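Prolyl-tRNA synthetase (PDB 3IAL) probably joins L-proline to its cognate tRNA in an ATP-driven reaction that passes through a prolyl-adenylate, the intermediate bound here. Local coordinates at residues Lys90-Phe98 and Trp214-Tyr222; Ala239-Ser250 and His265-Ile273. One frame throughout, in Å; residues are numbered along the deposited sequence.

Contact 1: Lys90-Phe98 and Trp214-Tyr222; sequences KESDHIKGF and WDRFPGADY. With PR8 (5'-O-[(R)-hydroxy{[(2S)-pyrrolidin-2-ylcarbonyl]oxy}phosphoryl]adenosine), chain H.
His94 and Pro218 meet at the tight centre of this contact, where the imidazole ND1 donates to Pro218 O across 2.9 Å. The bond is nearly straight (164°) and lies in the plane of the ring, though it reaches the carbonyl tilted from the carbonyl's own plane. With CG anti to the backbone N (chi1 -173°), the His94 ring is turned toward the 217-219 turn, ND1 to Pro218 O and CE1 to the Phe217 ring, 3.7 Å from its CZ. Phe98 completes the aromatic cluster: its CZ edge approaches Phe217 CE1 at 3.6 Å, the two rings being oblique to each other. Phe217 in turn lies with one face against the prolyl-adenylate, its CE1 3.3 Å from the ligand's carbonyl atom O, so helix 92-98 backs a wall of the class II synthetase active site. Residues Phe217 to Ala220 form a type II beta turn, and Gly219 takes the positive phi that this turn places there, its bare CA facing the start of the helix. That start is N-capped by Glu91, whose OE1 accepts from His94 N at 2.8 Å. Pro218 CB, 3.5 Å from Asp93 O, still belongs to the close packing. The exposed side is looser: Gly97 CA lies 3.9 Å from Pro218 CG, and the Asp93 carboxylate turns to Arg247.

Contact 2: Ala239-Ser250 and His265-Ile273; sequences AGIHNLGQRFSS and HPYLTCAGI. With PR8 (5'-O-[(R)-hydroxy{[(2S)-pyrrolidin-2-ylcarbonyl]oxy}phosphoryl]adenosine), chain H.
His242 and Cys270 face each other as a hydrogen-bonded pair of antiparallel strands, with His242 N giving to Cys270 O at 2.8 Å and Cys270 N returning a bond to His242 O. Along the His242 side chain, CB sits 4.0 Å from Cys270 SG; CG, placed beside the backbone N (chi1 -45°), brings the ring edge-on to the ligand's anhydride and phosphate oxygens; CD2 passes 3.5 Å from O10, the oxygen joining prolyl carbonyl and phosphate, and also nears the prolyl CA; CE1 lies toward O10 and O2P; and NE2 ends in a 2.8 Å hydrogen bond to O10. That bond is bent, at 134°, and a weak one reaches the phosphate oxygen O2P. On the ring's other nitrogen, ND1 is hydrogen-bonded to Ser223, which fixes the ring's rotation. Cys270 SG lies against the prolyl CA and CB, while the absence of a side chain at Gly240 and Gly272 lets the ligand lie close to the backbone.

Beyond Asn243 an Asx turn, OD1 accepting from Gly245 N, leads through a type II' turn (Leu244 to Arg247) into helix 247-251. Here side chains add to the backbone bonds. Gln246 lays CG over one face of the Tyr267 ring, 4.0 Å from its centroid, and sends NE2 almost straight (175°) to His265 O. Ser249 OG donates to Pro266 O at 2.6 Å, and Leu268 CD1 packs 3.4 Å from Phe248 CB. The strands belong to the antiparallel sheet of the class II catalytic core. An N-H at NE2 donating to O10, with ND1 held by Ser223, is consistent with His242 positioning the activated carboxyl group.

Both contacts are largely buried and border the same prolyl-adenylate, their centres about 11 Å apart. Contact 2 lies within the catalytic sheet, joining two neighbouring strands by backbone bonds, with side-chain bonds and apolar packing at the end remote from the ligand. Contact 1 brings a short helix against the loop that precedes strand 222-229, relying on aromatic packing and one side-chain bond, and one side of it is exposed. The two are directly joined: Asp93 OD2 makes a 2.9 Å salt bridge with Arg247 NH1, Asp221 N probably bonds to Asn243 O, and the rings of Phe217 and His242 meet beside the ligand, as those of His94 and Phe248 meet edge-to-face.

Contact 1: Lys90-Phe98 and Trp214-Tyr222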
# COMPACT_ATOMS: atom_id res chain seq x y z
N LYS B 90 9.94 -24.69 -12.80
CA LYS B 90 9.60 -24.85 -14.22
C LYS B 90 10.68 -24.31 -15.18
O LYS B 90 11.08 -25.02 -16.10
CB LYS B 90 8.25 -24.18 -14.54
CG LYS B 90 7.01 -25.07 -14.35
CD LYS B 90 6.49 -25.63 -15.67
CE LYS B 90 4.99 -25.91 -15.62
NZ LYS B 90 4.61 -26.98 -14.63
N GLU B 91 11.14 -23.07 -14.96
CA GLU B 91 12.10 -22.43 -15.87
C GLU B 91 13.52 -22.60 -15.35
O GLU B 91 13.86 -22.10 -14.28
CB GLU B 91 11.78 -20.93 -16.04
CG GLU B 91 12.07 -20.36 -17.45
CD GLU B 91 13.54 -20.32 -17.84
OE1 GLU B 91 14.42 -20.10 -16.97
OE2 GLU B 91 13.83 -20.50 -19.04
N SER B 92 14.35 -23.29 -16.13
CA SER B 92 15.68 -23.72 -15.69
C SER B 92 16.63 -22.56 -15.34
O SER B 92 17.13 -22.49 -14.22
CB SER B 92 16.33 -24.59 -16.76
OG SER B 92 17.62 -25.02 -16.36
N ASP B 93 16.88 -21.68 -16.29
CA ASP B 93 17.81 -20.58 -16.08
C ASP B 93 17.35 -19.62 -14.97
O ASP B 93 18.17 -19.09 -14.23
CB ASP B 93 18.09 -19.83 -17.39
CG ASP B 93 18.94 -20.65 -18.37
OD1 ASP B 93 19.54 -21.68 -17.95
OD2 ASP B 93 19.01 -20.27 -19.55
N HIS B 94 16.04 -19.44 -14.84
CA HIS B 94 15.48 -18.60 -13.78
C HIS B 94 15.70 -19.21 -12.39
O HIS B 94 16.11 -18.51 -11.47
CB HIS B 94 13.98 -18.36 -14.03
CG HIS B 94 13.35 -17.38 -13.10
ND1 HIS B 94 13.60 -16.02 -13.16
CD2 HIS B 94 12.48 -17.56 -12.08
CE1 HIS B 94 12.90 -15.41 -12.22
NE2 HIS B 94 12.21 -16.31 -11.55
N ILE B 95 15.44 -20.51 -12.25
CA ILE B 95 15.58 -21.18 -10.95
C ILE B 95 17.04 -21.32 -10.50
O ILE B 95 17.34 -21.14 -9.32
CB ILE B 95 14.86 -22.56 -10.89
CG1 ILE B 95 14.92 -23.14 -9.48
CG2 ILE B 95 15.47 -23.55 -11.89
CD1 ILE B 95 14.50 -22.18 -8.39
N LYS B 96 17.95 -21.63 -11.43
CA LYS B 96 19.39 -21.68 -11.08
C LYS B 96 19.89 -20.33 -10.58
O LYS B 96 20.78 -20.27 -9.72
CB LYS B 96 20.24 -22.13 -12.27
CG LYS B 96 19.98 -23.55 -12.77
CD LYS B 96 20.02 -24.60 -11.66
CE LYS B 96 19.71 -25.99 -12.21
NZ LYS B 96 18.43 -26.02 -12.99
N GLY B 97 19.32 -19.25 -11.12
CA GLY B 97 19.66 -17.90 -10.69
C GLY B 97 19.20 -17.58 -9.28
O GLY B 97 19.82 -16.76 -8.59
N PHE B 98 18.13 -18.23 -8.82
CA PHE B 98 17.48 -17.86 -7.57
C PHE B 98 17.40 -18.94 -6.48
O PHE B 98 17.14 -18.61 -5.32
CB PHE B 98 16.07 -17.32 -7.87
CG PHE B 98 16.08 -15.94 -8.48
CD1 PHE B 98 16.48 -14.84 -7.74
CD2 PHE B 98 15.68 -15.74 -9.80
CE1 PHE B 98 16.49 -13.57 -8.30
CE2 PHE B 98 15.69 -14.47 -10.37
CZ PHE B 98 16.10 -13.39 -9.62
N TRP B 214 26.25 -11.44 -20.28
CA TRP B 214 26.60 -12.54 -19.36
C TRP B 214 26.12 -12.32 -17.91
O TRP B 214 26.34 -13.18 -17.06
CB TRP B 214 28.12 -12.80 -19.37
CG TRP B 214 28.95 -11.61 -18.95
CD1 TRP B 214 29.28 -11.26 -17.68
CD2 TRP B 214 29.53 -10.63 -19.81
NE1 TRP B 214 30.04 -10.11 -17.69
CE2 TRP B 214 30.20 -9.70 -18.99
CE3 TRP B 214 29.55 -10.44 -21.20
CZ2 TRP B 214 30.89 -8.59 -19.51
CZ3 TRP B 214 30.23 -9.34 -21.71
CH2 TRP B 214 30.89 -8.43 -20.87
N ASP B 215 25.48 -11.18 -17.63
CA ASP B 215 24.91 -10.89 -16.31
C ASP B 215 23.45 -10.38 -16.40
O ASP B 215 23.01 -9.57 -15.58
CB ASP B 215 25.79 -9.88 -15.56
CG ASP B 215 25.57 -9.88 -14.05
OD1 ASP B 215 25.21 -10.94 -13.48
OD2 ASP B 215 25.76 -8.81 -13.43
N ARG B 216 22.73 -10.86 -17.40
CA ARG B 216 21.29 -10.61 -17.56
C ARG B 216 20.49 -11.17 -16.38
O ARG B 216 20.92 -12.12 -15.72
CB ARG B 216 20.77 -11.33 -18.80
CG ARG B 216 21.08 -10.69 -20.12
CD ARG B 216 20.67 -11.62 -21.24
NE ARG B 216 21.58 -12.76 -21.37
CZ ARG B 216 21.29 -13.91 -21.97
NH1 ARG B 216 20.10 -14.13 -22.51
NH2 ARG B 216 22.22 -14.86 -22.02
N PHE B 217 19.31 -10.60 -16.16
CA PHE B 217 18.32 -11.18 -15.26
C PHE B 217 18.09 -12.64 -15.67
O PHE B 217 17.96 -12.93 -16.86
CB PHE B 217 17.01 -10.40 -15.31
CG PHE B 217 15.95 -10.91 -14.36
CD1 PHE B 217 16.01 -10.63 -13.01
CD2 PHE B 217 14.87 -11.65 -14.84
CE1 PHE B 217 15.04 -11.10 -12.14
CE2 PHE B 217 13.89 -12.12 -13.97
CZ PHE B 217 13.97 -11.84 -12.62
N PRO B 218 18.10 -13.57 -14.69
CA PRO B 218 17.98 -14.99 -15.02
C PRO B 218 16.67 -15.31 -15.73
O PRO B 218 15.60 -15.20 -15.14
CB PRO B 218 18.04 -15.67 -13.65
CG PRO B 218 18.79 -14.71 -12.78
CD PRO B 218 18.34 -13.36 -13.25
N GLY B 219 16.78 -15.70 -17.00
CA GLY B 219 15.62 -15.96 -17.84
C GLY B 219 15.36 -14.89 -18.89
O GLY B 219 14.71 -15.17 -19.90
N ALA B 220 15.86 -13.68 -18.66
CA ALA B 220 15.67 -12.57 -19.60
C ALA B 220 16.38 -12.80 -20.93
O ALA B 220 17.42 -13.46 -20.97
CB ALA B 220 16.14 -11.26 -18.98
N ASP B 221 15.82 -12.24 -22.00
CA ASP B 221 16.51 -12.11 -23.28
C ASP B 221 17.51 -10.94 -23.26
O ASP B 221 18.55 -11.02 -23.89
CB ASP B 221 15.50 -11.86 -24.42
CG ASP B 221 14.91 -13.15 -24.99
OD1 ASP B 221 15.25 -14.27 -24.52
OD2 ASP B 221 14.09 -13.03 -25.93
N TYR B 222 17.15 -9.85 -22.60
CA TYR B 222 18.12 -8.80 -22.28
C TYR B 222 17.59 -7.97 -21.12
O TYR B 222 16.39 -8.01 -20.80
CB TYR B 222 18.47 -7.91 -23.48
CG TYR B 222 17.31 -7.12 -24.08
CD1 TYR B 222 16.51 -7.67 -25.07
CD2 TYR B 222 17.03 -5.83 -23.66
CE1 TYR B 222 15.46 -6.96 -25.62
CE2 TYR B 222 15.98 -5.10 -24.21
CZ TYR B 222 15.19 -5.68 -25.18
OH TYR B 222 14.14 -4.98 -25.73
C PR8 H . 13.74 -8.18 -11.25
N PR8 H . 11.64 -9.37 -11.42
O PR8 H . 13.84 -8.76 -10.17
P PR8 H . 15.87 -7.00 -10.78
N1 PR8 H . 17.96 -5.28 -1.45
C2 PR8 H . 17.31 -4.21 -1.89
N3 PR8 H . 16.94 -4.07 -3.16
C4 PR8 H . 17.20 -5.01 -4.06
C5 PR8 H . 17.89 -6.15 -3.65
C6 PR8 H . 18.27 -6.27 -2.31
N6 PR8 H . 18.92 -7.36 -1.89
N7 PR8 H . 18.04 -6.94 -4.70
C8 PR8 H . 17.47 -6.33 -5.75
N9 PR8 H . 16.97 -5.15 -5.37
CA PR8 H . 12.50 -8.40 -12.12
CB PR8 H . 11.72 -7.09 -12.19
CD PR8 H . 10.30 -8.81 -11.36
CG PR8 H . 10.54 -7.31 -11.22
C1' PR8 H . 16.26 -4.19 -6.28
O10 PR8 H . 14.67 -7.35 -11.80
O1P PR8 H . 16.80 -8.13 -10.56
C2' PR8 H . 17.21 -3.56 -7.32
O2' PR8 H . 16.89 -2.17 -7.49
O2P PR8 H . 16.64 -5.76 -11.47
C3' PR8 H . 16.82 -4.27 -8.60
O3' PR8 H . 17.15 -3.46 -9.74
C4' PR8 H . 15.32 -4.27 -8.37
O4' PR8 H . 15.24 -4.88 -7.06
C5' PR8 H . 14.66 -5.11 -9.45
O5' PR8 H . 15.19 -6.42 -9.45

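Contact 2: Ala239-Ser250 and His265-Ile273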
# COMPACT_ATOMS: atom_id res chain seq x y z
N ALA B 239 17.13 0.34 -10.77
CA ALA B 239 16.00 -0.13 -11.55
C ALA B 239 16.46 -1.31 -12.38
O ALA B 239 17.59 -1.34 -12.84
CB ALA B 239 15.47 0.97 -12.45
N GLY B 240 15.57 -2.28 -12.54
CA GLY B 240 15.80 -3.39 -13.45
C GLY B 240 14.60 -3.53 -14.37
O GLY B 240 13.48 -3.73 -13.90
N ILE B 241 14.85 -3.42 -15.67
CA ILE B 241 13.80 -3.41 -16.68
C ILE B 241 14.15 -4.44 -17.76
O ILE B 241 15.16 -4.30 -18.44
CB ILE B 241 13.64 -1.97 -17.25
CG1 ILE B 241 12.97 -1.07 -16.22
CG2 ILE B 241 12.85 -1.96 -18.55
CD1 ILE B 241 12.97 0.41 -16.56
N HIS B 242 13.32 -5.46 -17.91
CA HIS B 242 13.69 -6.66 -18.67
C HIS B 242 12.73 -7.06 -19.77
O HIS B 242 11.51 -7.01 -19.61
CB HIS B 242 13.85 -7.83 -17.70
CG HIS B 242 14.63 -7.48 -16.47
ND1 HIS B 242 16.00 -7.45 -16.45
CD2 HIS B 242 14.22 -7.10 -15.24
CE1 HIS B 242 16.41 -7.08 -15.25
NE2 HIS B 242 15.35 -6.86 -14.49
N ASN B 243 13.30 -7.48 -20.90
CA ASN B 243 12.55 -8.10 -21.98
C ASN B 243 12.81 -9.60 -21.87
O ASN B 243 13.93 -10.06 -22.10
CB ASN B 243 13.01 -7.56 -23.34
CG ASN B 243 12.09 -7.96 -24.49
OD1 ASN B 243 11.47 -9.03 -24.46
ND2 ASN B 243 11.99 -7.11 -25.51
N LEU B 244 11.79 -10.35 -21.47
CA LEU B 244 11.92 -11.78 -21.21
C LEU B 244 11.69 -12.63 -22.47
O LEU B 244 11.83 -13.86 -22.43
CB LEU B 244 10.95 -12.19 -20.10
CG LEU B 244 11.14 -11.44 -18.78
CD1 LEU B 244 10.17 -11.99 -17.74
CD2 LEU B 244 12.58 -11.55 -18.28
N GLY B 245 11.34 -11.97 -23.57
CA GLY B 245 11.08 -12.66 -24.83
C GLY B 245 9.89 -13.58 -24.72
O GLY B 245 8.87 -13.25 -24.09
N GLN B 246 10.01 -14.76 -25.33
CA GLN B 246 8.96 -15.77 -25.32
C GLN B 246 9.33 -16.98 -24.46
O GLN B 246 8.55 -17.92 -24.36
CB GLN B 246 8.67 -16.21 -26.75
CG GLN B 246 7.94 -15.16 -27.56
CD GLN B 246 7.96 -15.44 -29.05
OE1 GLN B 246 9.03 -15.60 -29.64
NE2 GLN B 246 6.78 -15.48 -29.67
N ARG B 247 10.50 -16.94 -23.81
CA ARG B 247 11.02 -18.08 -23.05
C ARG B 247 10.09 -18.57 -21.96
O ARG B 247 9.80 -19.77 -21.86
CB ARG B 247 12.39 -17.74 -22.44
CG ARG B 247 13.55 -17.81 -23.43
CD ARG B 247 14.78 -17.01 -22.97
NE ARG B 247 15.38 -17.52 -21.73
CZ ARG B 247 16.13 -18.62 -21.64
NH1 ARG B 247 16.63 -18.97 -20.46
NH2 ARG B 247 16.39 -19.37 -22.71
N PHE B 248 9.63 -17.64 -21.12
CA PHE B 248 8.70 -17.96 -20.03
C PHE B 248 7.33 -18.40 -20.55
O PHE B 248 6.67 -19.24 -19.94
CB PHE B 248 8.54 -16.77 -19.08
CG PHE B 248 9.65 -16.64 -18.06
CD1 PHE B 248 9.57 -17.31 -16.85
CD2 PHE B 248 10.74 -15.83 -18.29
CE1 PHE B 248 10.57 -17.19 -15.90
CE2 PHE B 248 11.74 -15.70 -17.36
CZ PHE B 248 11.65 -16.37 -16.15
N SER B 249 6.90 -17.83 -21.68
CA SER B 249 5.61 -18.19 -22.28
C SER B 249 5.60 -19.64 -22.74
O SER B 249 4.57 -20.33 -22.64
CB SER B 249 5.30 -17.28 -23.47
OG SER B 249 5.25 -15.92 -23.09
N SER B 250 6.73 -20.10 -23.27
CA SER B 250 6.87 -21.51 -23.64
C SER B 250 6.91 -22.39 -22.40
O SER B 250 6.25 -23.42 -22.34
CB SER B 250 8.14 -21.73 -24.47
OG SER B 250 8.23 -23.08 -24.87
N HIS B 265 2.91 -17.64 -28.88
CA HIS B 265 3.51 -17.34 -27.59
C HIS B 265 3.67 -15.83 -27.48
O HIS B 265 4.38 -15.23 -28.29
CB HIS B 265 4.89 -17.99 -27.45
CG HIS B 265 4.83 -19.44 -27.09
ND1 HIS B 265 4.10 -19.92 -26.02
CD2 HIS B 265 5.44 -20.52 -27.64
CE1 HIS B 265 4.24 -21.23 -25.94
NE2 HIS B 265 5.05 -21.62 -26.91
N PRO B 266 3.01 -15.21 -26.49
CA PRO B 266 3.18 -13.77 -26.33
C PRO B 266 4.54 -13.45 -25.72
O PRO B 266 5.21 -14.32 -25.16
CB PRO B 266 2.06 -13.40 -25.35
CG PRO B 266 1.85 -14.63 -24.53
CD PRO B 266 2.26 -15.81 -25.37
N TYR B 267 4.95 -12.20 -25.86
CA TYR B 267 6.17 -11.70 -25.26
C TYR B 267 5.90 -11.27 -23.83
O TYR B 267 4.80 -10.81 -23.53
CB TYR B 267 6.70 -10.51 -26.07
CG TYR B 267 7.58 -10.92 -27.23
CD1 TYR B 267 7.06 -11.62 -28.32
CD2 TYR B 267 8.94 -10.61 -27.24
CE1 TYR B 267 7.88 -12.00 -29.39
CE2 TYR B 267 9.75 -10.98 -28.30
CZ TYR B 267 9.22 -11.67 -29.37
OH TYR B 267 10.04 -12.03 -30.41
N LEU B 268 6.91 -11.41 -22.96
CA LEU B 268 6.81 -10.93 -21.58
C LEU B 268 7.86 -9.85 -21.26
O LEU B 268 9.01 -9.94 -21.69
CB LEU B 268 6.95 -12.10 -20.60
CG LEU B 268 5.84 -13.17 -20.62
CD1 LEU B 268 6.25 -14.36 -19.76
CD2 LEU B 268 4.48 -12.61 -20.17
N THR B 269 7.44 -8.85 -20.49
CA THR B 269 8.36 -7.86 -19.95
C THR B 269 8.11 -7.67 -18.45
O THR B 269 7.04 -8.01 -17.93
CB THR B 269 8.25 -6.49 -20.68
OG1 THR B 269 6.98 -5.88 -20.42
CG2 THR B 269 8.43 -6.68 -22.20
N CYS B 270 9.12 -7.15 -17.74
CA CYS B 270 8.94 -6.77 -16.34
C CYS B 270 9.86 -5.65 -15.91
O CYS B 270 10.85 -5.37 -16.55
CB CYS B 270 9.10 -7.97 -15.41
SG CYS B 270 10.66 -8.82 -15.50
N ALA B 271 9.48 -5.00 -14.82
CA ALA B 271 10.23 -3.87 -14.29
C ALA B 271 10.15 -3.90 -12.78
O ALA B 271 9.09 -4.16 -12.22
CB ALA B 271 9.68 -2.55 -14.83
N GLY B 272 11.28 -3.61 -12.14
CA GLY B 272 11.37 -3.66 -10.68
C GLY B 272 12.11 -2.48 -10.10
O GLY B 272 13.18 -2.09 -10.59
N ILE B 273 11.53 -1.89 -9.06
CA ILE B 273 12.20 -0.92 -8.20
C ILE B 273 11.94 -1.29 -6.73
O ILE B 273 10.87 -1.78 -6.38
CB ILE B 273 11.76 0.54 -8.46
CG1 ILE B 273 10.24 0.72 -8.29
CG2 ILE B 273 12.20 0.98 -9.83
CD1 ILE B 273 9.82 2.18 -8.03
C PR8 H . 13.74 -8.18 -11.25
N PR8 H . 11.64 -9.37 -11.42
O PR8 H . 13.84 -8.76 -10.17
P PR8 H . 15.87 -7.00 -10.78
N1 PR8 H . 17.96 -5.28 -1.45
C2 PR8 H . 17.31 -4.21 -1.89
N3 PR8 H . 16.94 -4.07 -3.16
C4 PR8 H . 17.20 -5.01 -4.06
C5 PR8 H . 17.89 -6.15 -3.65
C6 PR8 H . 18.27 -6.27 -2.31
N6 PR8 H . 18.92 -7.36 -1.89
N7 PR8 H . 18.04 -6.94 -4.70
C8 PR8 H . 17.47 -6.33 -5.75
N9 PR8 H . 16.97 -5.15 -5.37
CA PR8 H . 12.50 -8.40 -12.12
CB PR8 H . 11.72 -7.09 -12.19
CD PR8 H . 10.30 -8.81 -11.36
CG PR8 H . 10.54 -7.31 -11.22
C1' PR8 H . 16.26 -4.19 -6.28
O10 PR8 H . 14.67 -7.35 -11.80
O1P PR8 H . 16.80 -8.13 -10.56
C2' PR8 H . 17.21 -3.56 -7.32
O2' PR8 H . 16.89 -2.17 -7.49
O2P PR8 H . 16.64 -5.76 -11.47
C3' PR8 H . 16.82 -4.27 -8.60
O3' PR8 H . 17.15 -3.46 -9.74
C4' PR8 H . 15.32 -4.27 -8.37
O4' PR8 H . 15.24 -4.88 -7.06
C5' PR8 H . 14.66 -5.11 -9.45
O5' PR8 H . 15.19 -6.42 -9.45